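Side-chain contacts in CELL division protein FTSZ (Haloferax volcanii, PDB 4B45), which binds GTP and takes part in controlling archaeal cell shape as a tubulin-like cytoskeletal GTPase of the CetZ family: residues Y142-N145 against A146-L150; N235-D238 against N239-A242; A285-W288 against V289-T293; E323-E326 against S327-R331. All coordinates share one frame; numbering follows the deposited sequence.

Contact 1: residues Y142-N145 against A146-L150; sequences YQVN and AGRSL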
loop_
_atom_site.group_PDB
_atom_site.type_symbol
_atom_site.label_atom_id
_atom_site.label_comp_id
_atom_site.label_asym_id
_atom_site.label_seq_id
_atom_site.Cartn_x
_atom_site.Cartn_y
_atom_site.Cartn_z
ATOM N N TYR A 142 -3.717 18.525 8.728
ATOM C CA TYR A 142 -3.559 17.212 8.140
ATOM C C TYR A 142 -2.106 16.950 7.739
ATOM O O TYR A 142 -1.616 15.820 7.851
ATOM C CB TYR A 142 -4.511 17.064 6.945
ATOM C CG TYR A 142 -5.940 17.369 7.327
ATOM C CD1 TYR A 142 -6.666 16.480 8.111
ATOM C CD2 TYR A 142 -6.554 18.559 6.939
ATOM C CE1 TYR A 142 -7.966 16.754 8.486
ATOM C CE2 TYR A 142 -7.863 18.837 7.298
ATOM C CZ TYR A 142 -8.560 17.926 8.079
ATOM O OH TYR A 142 -9.856 18.172 8.460
ATOM N N GLN A 143 -1.417 17.996 7.290
ATOM C CA GLN A 143 -0.003 17.869 6.949
ATOM C C GLN A 143 0.804 17.549 8.212
ATOM O O GLN A 143 1.665 16.667 8.202
ATOM C CB GLN A 143 0.517 19.149 6.284
ATOM C CG GLN A 143 -0.268 19.606 5.051
ATOM C CD GLN A 143 -0.158 18.658 3.861
ATOM O OE1 GLN A 143 0.675 17.742 3.843
ATOM N NE2 GLN A 143 -1.014 18.870 2.858
ATOM N N VAL A 144 0.504 18.262 9.296
ATOM C CA VAL A 144 1.144 18.043 10.598
ATOM C C VAL A 144 0.855 16.648 11.182
ATOM O O VAL A 144 1.773 15.949 11.602
ATOM C CB VAL A 144 0.755 19.150 11.610
ATOM C CG1 VAL A 144 1.116 18.757 13.049
ATOM C CG2 VAL A 144 1.422 20.456 11.235
ATOM N N ASN A 145 -0.411 16.239 11.188
ATOM C CA ASN A 145 -0.762 14.875 11.591
ATOM C C ASN A 145 0.029 13.814 10.809
ATOM O O ASN A 145 0.541 12.841 11.377
ATOM C CB ASN A 145 -2.268 14.628 11.406
ATOM C CG ASN A 145 -3.112 15.250 12.515
ATOM O OD1 ASN A 145 -2.595 15.665 13.547
ATOM N ND2 ASN A 145 -4.419 15.310 12.297
ATOM N N ALA A 146 0.117 13.996 9.499
ATOM C CA ALA A 146 0.799 13.036 8.648
ATOM C C ALA A 146 2.297 13.068 8.866
ATOM O O ALA A 146 2.952 12.029 8.827
ATOM C CB ALA A 146 0.466 13.280 7.180
ATOM N N GLY A 147 2.836 14.260 9.101
ATOM C CA GLY A 147 4.262 14.413 9.335
ATOM C C GLY A 147 4.705 13.596 10.530
ATOM O O GLY A 147 5.610 12.768 10.433
ATOM N N ARG A 148 4.047 13.826 11.659
ATOM C CA ARG A 148 4.325 13.098 12.888
ATOM C C ARG A 148 4.043 11.602 12.753
ATOM O O ARG A 148 4.839 10.764 13.182
ATOM C CB ARG A 148 3.475 13.676 14.025
ATOM C CG ARG A 148 3.902 15.063 14.441
ATOM C CD ARG A 148 2.853 15.749 15.303
ATOM N NE ARG A 148 3.376 16.998 15.853
ATOM C CZ ARG A 148 2.655 17.886 16.534
ATOM N NH1 ARG A 148 1.361 17.679 16.756
ATOM N NH2 ARG A 148 3.237 18.984 16.995
ATOM N N SER A 149 2.894 11.275 12.173
ATOM C CA SER A 149 2.512 9.886 11.981
ATOM C C SER A 149 3.548 9.135 11.133
ATOM O O SER A 149 3.991 8.038 11.494
ATOM C CB SER A 149 1.142 9.829 11.304
ATOM O OG SER A 149 0.626 8.513 11.335
ATOM N N LEU A 150 3.933 9.730 10.000
ATOM C CA LEU A 150 4.901 9.116 9.093
ATOM C C LEU A 150 6.216 8.875 9.812
ATOM O O LEU A 150 6.840 7.823 9.660
ATOM C CB LEU A 150 5.146 9.996 7.861
ATOM C CG LEU A 150 6.204 9.457 6.888
ATOM C CD1 LEU A 150 5.833 8.065 6.436
ATOM C CD2 LEU A 150 6.377 10.383 5.673
#

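Contact 2: residues N235-D238 against N239-A242; sequences NAED and NINA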
loop_
_atom_site.group_PDB
_atom_site.type_symbol
_atom_site.label_atom_id
_atom_site.label_comp_id
_atom_site.label_asym_id
_atom_site.label_seq_id
_atom_site.Cartn_x
_atom_site.Cartn_y
_atom_site.Cartn_z
ATOM N N ASN A 235 3.449 -12.910 -29.868
ATOM C CA ASN A 235 4.856 -13.225 -30.033
ATOM C C ASN A 235 5.684 -12.501 -28.986
ATOM O O ASN A 235 5.649 -11.272 -28.901
ATOM C CB ASN A 235 5.329 -12.843 -31.437
ATOM C CG ASN A 235 6.680 -13.439 -31.780
ATOM O OD1 ASN A 235 7.158 -14.358 -31.108
ATOM N ND2 ASN A 235 7.304 -12.921 -32.836
ATOM N N ALA A 236 6.417 -13.272 -28.183
ATOM C CA ALA A 236 7.244 -12.724 -27.111
ATOM C C ALA A 236 8.300 -11.736 -27.616
ATOM O O ALA A 236 8.532 -10.712 -26.991
ATOM C CB ALA A 236 7.905 -13.852 -26.325
ATOM N N GLU A 237 8.938 -12.050 -28.743
ATOM C CA GLU A 237 9.923 -11.147 -29.347
ATOM C C GLU A 237 9.390 -9.734 -29.635
ATOM O O GLU A 237 10.139 -8.758 -29.550
ATOM C CB GLU A 237 10.506 -11.751 -30.627
ATOM C CG GLU A 237 11.832 -11.141 -31.039
ATOM C CD GLU A 237 12.423 -11.810 -32.266
ATOM O OE1 GLU A 237 11.629 -12.221 -33.142
ATOM O OE2 GLU A 237 13.673 -11.935 -32.356
ATOM N N ASP A 238 8.105 -9.610 -29.960
ATOM C CA ASP A 238 7.535 -8.278 -30.212
ATOM C C ASP A 238 7.361 -7.472 -28.937
ATOM O O ASP A 238 7.072 -6.282 -28.997
ATOM C CB ASP A 238 6.168 -8.356 -30.886
ATOM C CG ASP A 238 6.210 -9.038 -32.214
ATOM O OD1 ASP A 238 7.238 -8.917 -32.918
ATOM O OD2 ASP A 238 5.199 -9.696 -32.550
ATOM N N ASN A 239 7.522 -8.111 -27.784
ATOM C CA ASN A 239 7.170 -7.454 -26.530
ATOM C C ASN A 239 8.387 -7.004 -25.748
ATOM O O ASN A 239 8.281 -6.632 -24.585
ATOM C CB ASN A 239 6.307 -8.383 -25.664
ATOM C CG ASN A 239 4.949 -8.660 -26.283
ATOM O OD1 ASN A 239 4.336 -7.774 -26.880
ATOM N ND2 ASN A 239 4.471 -9.890 -26.144
ATOM N N ILE A 240 9.550 -7.071 -26.371
ATOM C CA ILE A 240 10.775 -6.703 -25.671
ATOM C C ILE A 240 10.736 -5.243 -25.241
ATOM O O ILE A 240 11.017 -4.919 -24.085
ATOM C CB ILE A 240 12.025 -6.987 -26.516
ATOM C CG1 ILE A 240 12.277 -8.496 -26.576
ATOM C CG2 ILE A 240 13.224 -6.291 -25.907
ATOM C CD1 ILE A 240 13.393 -8.904 -27.502
ATOM N N ASN A 241 10.372 -4.369 -26.178
ATOM C CA ASN A 241 10.181 -2.942 -25.904
ATOM C C ASN A 241 9.102 -2.670 -24.859
ATOM O O ASN A 241 9.289 -1.840 -23.957
ATOM C CB ASN A 241 9.839 -2.202 -27.197
ATOM C CG ASN A 241 9.501 -0.735 -26.965
ATOM O OD1 ASN A 241 8.341 -0.322 -27.075
ATOM N ND2 ASN A 241 10.519 0.060 -26.647
ATOM N N ALA A 242 7.969 -3.353 -24.999
ATOM C CA ALA A 242 6.886 -3.261 -24.020
ATOM C C ALA A 242 7.357 -3.524 -22.576
ATOM O O ALA A 242 6.979 -2.793 -21.664
ATOM C CB ALA A 242 5.749 -4.214 -24.389
HETATM O O HOH W 1 9.955 -5.361 -29.005
HETATM O O HOH W 2 7.099 -4.161 -27.622
#

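Contact 3: residues A285-W288 against V289-T293; sequences ARRW and VEDET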
loop_
_atom_site.group_PDB
_atom_site.type_symbol
_atom_site.label_atom_id
_atom_site.label_comp_id
_atom_site.label_asym_id
_atom_site.label_seq_id
_atom_site.Cartn_x
_atom_site.Cartn_y
_atom_site.Cartn_z
ATOM N N ALA A 285 15.235 -5.463 -18.547
ATOM C CA ALA A 285 14.409 -4.588 -17.683
ATOM C C ALA A 285 14.892 -4.578 -16.232
ATOM O O ALA A 285 14.960 -3.528 -15.597
ATOM C CB ALA A 285 12.933 -4.960 -17.750
ATOM N N ARG A 286 15.243 -5.750 -15.721
ATOM C CA ARG A 286 15.776 -5.860 -14.373
ATOM C C ARG A 286 17.105 -5.136 -14.275
ATOM O O ARG A 286 17.380 -4.464 -13.286
ATOM C CB ARG A 286 15.982 -7.329 -14.003
ATOM C CG ARG A 286 14.709 -8.140 -13.975
ATOM C CD ARG A 286 15.040 -9.590 -13.691
ATOM N NE ARG A 286 13.849 -10.432 -13.638
ATOM C CZ ARG A 286 13.893 -11.757 -13.581
ATOM N NH1 ARG A 286 15.068 -12.367 -13.576
ATOM N NH2 ARG A 286 12.774 -12.469 -13.544
ATOM N N ARG A 287 17.948 -5.299 -15.294
ATOM C CA ARG A 287 19.263 -4.674 -15.280
ATOM C C ARG A 287 19.105 -3.157 -15.276
ATOM O O ARG A 287 19.808 -2.447 -14.549
ATOM C CB ARG A 287 20.104 -5.139 -16.479
ATOM C CG ARG A 287 21.400 -4.371 -16.664
ATOM C CD ARG A 287 22.311 -5.083 -17.659
ATOM N NE ARG A 287 23.270 -4.185 -18.300
ATOM C CZ ARG A 287 23.142 -3.702 -19.535
ATOM N NH1 ARG A 287 22.091 -4.030 -20.280
ATOM N NH2 ARG A 287 24.066 -2.887 -20.030
ATOM N N TRP A 288 18.175 -2.665 -16.093
ATOM C CA TRP A 288 17.836 -1.245 -16.075
ATOM C C TRP A 288 17.405 -0.730 -14.685
ATOM O O TRP A 288 17.816 0.359 -14.275
ATOM C CB TRP A 288 16.746 -0.908 -17.098
ATOM C CG TRP A 288 16.458 0.564 -17.084
ATOM C CD1 TRP A 288 17.118 1.531 -17.777
ATOM C CD2 TRP A 288 15.473 1.235 -16.295
ATOM N NE1 TRP A 288 16.598 2.767 -17.478
ATOM C CE2 TRP A 288 15.584 2.614 -16.576
ATOM C CE3 TRP A 288 14.499 0.806 -15.388
ATOM C CZ2 TRP A 288 14.756 3.573 -15.981
ATOM C CZ3 TRP A 288 13.676 1.757 -14.796
ATOM C CH2 TRP A 288 13.811 3.125 -15.096
ATOM N N VAL A 289 16.566 -1.492 -13.985
ATOM C CA VAL A 289 16.132 -1.101 -12.637
ATOM C C VAL A 289 17.347 -0.992 -11.727
ATOM O O VAL A 289 17.458 -0.048 -10.964
ATOM C CB VAL A 289 15.085 -2.083 -12.033
ATOM C CG1 VAL A 289 14.847 -1.797 -10.551
ATOM C CG2 VAL A 289 13.767 -1.994 -12.793
ATOM N N GLU A 290 18.276 -1.943 -11.848
ATOM C CA GLU A 290 19.488 -1.925 -11.045
ATOM C C GLU A 290 20.345 -0.682 -11.316
ATOM O O GLU A 290 20.924 -0.116 -10.391
ATOM C CB GLU A 290 20.299 -3.208 -11.267
ATOM C CG GLU A 290 21.633 -3.234 -10.532
ATOM C CD GLU A 290 22.364 -4.554 -10.690
ATOM O OE1 GLU A 290 22.946 -4.790 -11.772
ATOM O OE2 GLU A 290 22.354 -5.360 -9.736
ATOM N N ASP A 291 20.418 -0.258 -12.578
ATOM C CA ASP A 291 21.184 0.933 -12.946
ATOM C C ASP A 291 20.494 2.207 -12.493
ATOM O O ASP A 291 21.148 3.168 -12.093
ATOM C CB ASP A 291 21.409 1.017 -14.464
ATOM C CG ASP A 291 22.295 -0.101 -14.998
ATOM O OD1 ASP A 291 23.059 -0.721 -14.216
ATOM O OD2 ASP A 291 22.231 -0.349 -16.222
ATOM N N GLU A 292 19.170 2.225 -12.583
ATOM C CA GLU A 292 18.395 3.408 -12.224
ATOM C C GLU A 292 18.309 3.637 -10.714
ATOM O O GLU A 292 18.400 4.770 -10.260
ATOM C CB GLU A 292 16.987 3.328 -12.826
ATOM C CG GLU A 292 16.033 4.419 -12.368
ATOM C CD GLU A 292 16.540 5.819 -12.642
ATOM O OE1 GLU A 292 17.264 6.024 -13.643
ATOM O OE2 GLU A 292 16.211 6.720 -11.844
ATOM N N THR A 293 18.140 2.571 -9.935
ATOM C CA THR A 293 18.011 2.715 -8.481
ATOM C C THR A 293 19.360 2.806 -7.754
ATOM O O THR A 293 19.457 3.365 -6.667
ATOM C CB THR A 293 17.216 1.546 -7.871
ATOM O OG1 THR A 293 17.916 0.311 -8.099
ATOM C CG2 THR A 293 15.825 1.456 -8.486
#

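Contact 4: residues E323-E326 against S327-R331; sequences ERVE and SFMER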
loop_
_atom_site.group_PDB
_atom_site.type_symbol
_atom_site.label_atom_id
_atom_site.label_comp_id
_atom_site.label_asym_id
_atom_site.label_seq_id
_atom_site.Cartn_x
_atom_site.Cartn_y
_atom_site.Cartn_z
ATOM N N GLU A 323 11.725 13.867 -3.716
ATOM C CA GLU A 323 11.355 15.285 -3.703
ATOM C C GLU A 323 10.024 15.495 -2.987
ATOM O O GLU A 323 9.864 16.430 -2.208
ATOM C CB GLU A 323 11.249 15.806 -5.135
ATOM C CG GLU A 323 11.892 17.158 -5.368
ATOM C CD GLU A 323 12.313 17.359 -6.819
ATOM O OE1 GLU A 323 11.956 16.505 -7.664
ATOM O OE2 GLU A 323 13.008 18.361 -7.112
ATOM N N ARG A 324 9.081 14.604 -3.275
ATOM C CA ARG A 324 7.743 14.655 -2.721
ATOM C C ARG A 324 7.770 14.466 -1.202
ATOM O O ARG A 324 7.146 15.245 -0.473
ATOM C CB ARG A 324 6.851 13.596 -3.400
ATOM C CG ARG A 324 5.490 13.367 -2.726
ATOM C CD ARG A 324 4.680 14.656 -2.543
ATOM N NE ARG A 324 3.287 14.328 -2.260
ATOM C CZ ARG A 324 2.501 14.977 -1.403
ATOM N NH1 ARG A 324 2.959 16.009 -0.700
ATOM N NH2 ARG A 324 1.250 14.573 -1.240
ATOM N N VAL A 325 8.495 13.449 -0.727
ATOM C CA VAL A 325 8.660 13.250 0.718
ATOM C C VAL A 325 9.340 14.445 1.388
ATOM O O VAL A 325 8.873 14.952 2.408
ATOM C CB VAL A 325 9.434 11.941 1.048
ATOM C CG1 VAL A 325 9.690 11.824 2.557
ATOM C CG2 VAL A 325 8.641 10.747 0.586
ATOM N N GLU A 326 10.436 14.908 0.804
ATOM C CA GLU A 326 11.154 16.036 1.375
ATOM C C GLU A 326 10.308 17.304 1.354
ATOM O O GLU A 326 10.308 18.074 2.314
ATOM C CB GLU A 326 12.464 16.256 0.636
ATOM C CG GLU A 326 13.416 15.076 0.745
ATOM C CD GLU A 326 14.534 15.136 -0.282
ATOM O OE1 GLU A 326 14.386 15.878 -1.279
ATOM O OE2 GLU A 326 15.559 14.448 -0.087
ATOM N N SER A 327 9.591 17.519 0.255
ATOM C CA SER A 327 8.686 18.652 0.167
ATOM C C SER A 327 7.599 18.517 1.234
ATOM O O SER A 327 7.294 19.474 1.946
ATOM C CB SER A 327 8.068 18.739 -1.228
ATOM O OG SER A 327 7.095 19.758 -1.265
ATOM N N PHE A 328 7.043 17.315 1.354
ATOM C CA PHE A 328 5.996 17.057 2.332
ATOM C C PHE A 328 6.445 17.368 3.766
ATOM O O PHE A 328 5.757 18.081 4.493
ATOM C CB PHE A 328 5.465 15.615 2.226
ATOM C CG PHE A 328 4.720 15.163 3.450
ATOM C CD1 PHE A 328 3.489 15.715 3.772
ATOM C CD2 PHE A 328 5.268 14.217 4.303
ATOM C CE1 PHE A 328 2.812 15.325 4.919
ATOM C CE2 PHE A 328 4.589 13.815 5.450
ATOM C CZ PHE A 328 3.362 14.382 5.759
ATOM N N MET A 329 7.596 16.838 4.170
ATOM C CA MET A 329 8.119 17.098 5.510
ATOM C C MET A 329 8.429 18.581 5.742
ATOM O O MET A 329 8.228 19.106 6.838
ATOM C CB MET A 329 9.364 16.241 5.787
ATOM C CG MET A 329 9.098 14.745 5.838
ATOM S SD MET A 329 7.840 14.248 7.041
ATOM C CE MET A 329 8.815 14.060 8.536
ATOM N N GLU A 330 8.914 19.249 4.703
ATOM C CA GLU A 330 9.274 20.661 4.779
ATOM C C GLU A 330 8.077 21.552 5.112
ATOM O O GLU A 330 8.171 22.441 5.963
ATOM C CB GLU A 330 9.924 21.106 3.464
ATOM C CG GLU A 330 10.264 22.587 3.376
ATOM C CD GLU A 330 10.852 22.976 2.022
ATOM O OE1 GLU A 330 11.354 22.079 1.304
ATOM O OE2 GLU A 330 10.816 24.179 1.677
ATOM N N ARG A 331 6.947 21.317 4.454
ATOM C CA ARG A 331 5.779 22.156 4.688
ATOM C C ARG A 331 5.196 21.834 6.054
ATOM O O ARG A 331 4.719 22.714 6.761
ATOM C CB ARG A 331 4.724 21.934 3.609
ATOM C CG ARG A 331 5.283 21.910 2.189
ATOM C CD ARG A 331 5.352 23.294 1.561
ATOM N NE ARG A 331 6.069 23.282 0.283
ATOM C CZ ARG A 331 5.593 22.767 -0.852
ATOM N NH1 ARG A 331 4.388 22.202 -0.887
ATOM N NH2 ARG A 331 6.330 22.813 -1.959
#

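Contact 1: residues Y142-N145 against A146-L150
Val144 and Arg148 lie side by side one turn apart on helix 140-156, the crossover helix of the beta-alpha-beta unit formed with strands 127-133 and 159-164 in the Rossmann-like GTPase domain. The methyl Val144 CG1 sits over one face of the guanidinium, displaced toward its rim, and is 3.9 Å from Arg148 NH1. Two torsions create the overlap: CG1 stands anti to the backbone N of Val144 (chi1 166°), while the arginine chain leaves its CB beside its own backbone N and runs extended to NE, alongside the valine. Lower on the same chain, Arg148 CG packs 3.7 Å from Val144 O, the carbonyl oxygen that also takes the Arg148 N-H in a nearly straight bond of 3.1 Å (177° at the hydrogen). Ala146 N to Tyr142 O (3.0 Å) and Gly147 N to Gln143 O (2.8 Å) continue the alpha-helical pattern.

Outward from this first shell, Ile336 of helix 323-340 touches both Val144 and Arg148, so the apolar flank of the pair faces the C-terminal helix. Gln143 is fixed differently, its NE2 giving hydrogen bonds to Gly135 O and Glu138 O in the loop that leads into the helix; Glu138 is a GTP-binding residue. The Tyr142 side chain comes to about 4 Å from the bound nucleotide. Asn145 ties the helix to two nucleotide-site loops, with ND2 bonded to Gly66 O and Gly104 O. Its backbone O has two donors, Ser149 N at 2.9 Å and the hydroxyl OG of Ser109.

Contact 2: residues N235-D238 against N239-A242
Asp238 O receives hydrogen bonds from two waters that link it to the first turn of helix 240-252, in the turn that follows strand 222-231 in the C-terminal domain. Water 2 lies at a short 2.5 Å from Asp238 O and in turn accepts the N-H of Ala242 at 2.9 Å from Ala242 N. Water 1 makes a weak bond of 3.0 Å to Asp238 O and another weak one to Glu237 O, and takes the N-H of Asn241 at 3.0 Å from Asn241 N. The direct backbone bond across the contact is Asn239 N to Ala236 O, 2.9 Å; its donor stands well above the carbonyl plane, 55° out of it, closing an i to i+3 turn just before the helix.

Asn239 occupies the N-cap position, yet its side chain makes no capping bond. With CG beside its backbone N (chi1 -66°), the amide is carried back past the turn, where ND2 bonds to Ser233 O and Thr276 O; CB rests 3.5 Å from Ala236 O. With an alanine here, both of those carbonyls would probably lose this donor, weakening the link between the turn and the loop before helix 279-293.

Glu237 and Asp238, in contrast, are exposed beside the buried asparagine. Asp238 turns its carboxylate back to Ser233, with OD2 bonded to OG, and Ile240 lays CG1 3.7 Å from Glu237 O, with Pro278 also touching its side chain. The first-turn amides of Asn241 and Ala242 are thus served by water, while the Asn239 amide probably ties this loop to the one carrying Thr276.

Contact 3: residues A285-W288 against V289-T293
Val289, in the last third of helix 279-293, places CG2 3.9 Å from Trp288 CE3 and 3.4 Å from Ala285 O; its backbone N-H bonds to that same oxygen. Its side chain also touches Ala266 and Val268 of strand 263-272, on the buried side of this beta-alpha-beta crossover. Glu290 carries its N-H to Arg286 O, and its side chain touches Val298 of strand 298-304. Asp291 OD2 stands 4.5 Å from Arg287 NE, well out of the guanidinium plane, with the two flat groups turned 85° apart: the opposite charges probably attract weakly, but no N-H points at the oxygen. Glu292 CB lies over the Trp288 ring in a CH-pi contact, 3.9 Å from the centroid of the six-membered ring, and CG approaches Trp288 CH2 at 3.7 Å. The chain bends at chi2 (57°), the carboxylate plane lies 22° from that of the ring, and OE2 bonds to Ser261 OG. Thr293 adds its OG1 to its own N-H at Val289 O. Replacing Trp288 by an alanine would probably strip the Glu292 methylenes of their aromatic floor, leaving that chain held mainly by its bond to Ser261. Between side chains, CH-pi and apolar packing thus carry the contact.

Contact 4: residues E323-E326 against S327-R331
Phe328 CB touches Arg324 O at 3.2 Å and Val325 O at 3.5 Å, resting on the preceding turn of helix 323-340. The same methylene meets the tip of Arg324, whose NH1 comes to 3.9 Å from Phe328 CB; the arginine reaches it by bending at chi2 (54°). From CB the chain continues with CG anti to the backbone N (chi1 162°), which carries the ring off the turn. Val325 O lies at the ring edge, near its plane, with Phe328 CD2 the nearest ring atom at 4.1 Å, and the guanidinium stands almost perpendicular to the ring, 87° between planes. Further out, CE1 meets Gln143 OE1, CE2 meets Leu150 CD2, and CZ at the tip meets Ala146 CB, all on helix 140-156.

Backbone bonds run through this turn: Phe328 N to Arg324 O is 2.8 Å and Met329 N to Val325 O 2.9 Å, the latter close to linear. Met329 CG also packs 3.4 Å from Val325 O, with the Val325 methyl CG1 at a looser 4.4 Å from Met329 CG. The charge of Arg324 is met by Asp164, in a salt bridge from NH2, which also bonds to Pro134 O.

The C-terminal helix thus lies against the GTPase domain: Phe328 is wedged onto helix 140-156 and Leu133 at the end of strand 127-133, and Arg324 reaches the end of strand 159-164.

In the fold
Contacts 1 and 4 touch, their centres 11 Å apart, and lie on the same side of the chain's centre: Ala146 CB and Gly147 N each lie 3.4 Å from Phe328 CZ, joining the GTPase domain to the C-terminal helix. Tyr142 of contact 1 is about 4 Å, side chain to ligand, from the bound GTP analogue; the side chain of Arg324 in contact 4 is about 9 Å from the bound GSP, that same analogue. Contacts 2 and 3 belong to the C-terminal domain, away from the annotated sites, with nearest atoms about 7 Å apart. Contact 2, centred 44 Å from contact 1, lies across the chain's centre from it, whereas contact 3 comes within about 11 Å of contact 4, nearest atoms.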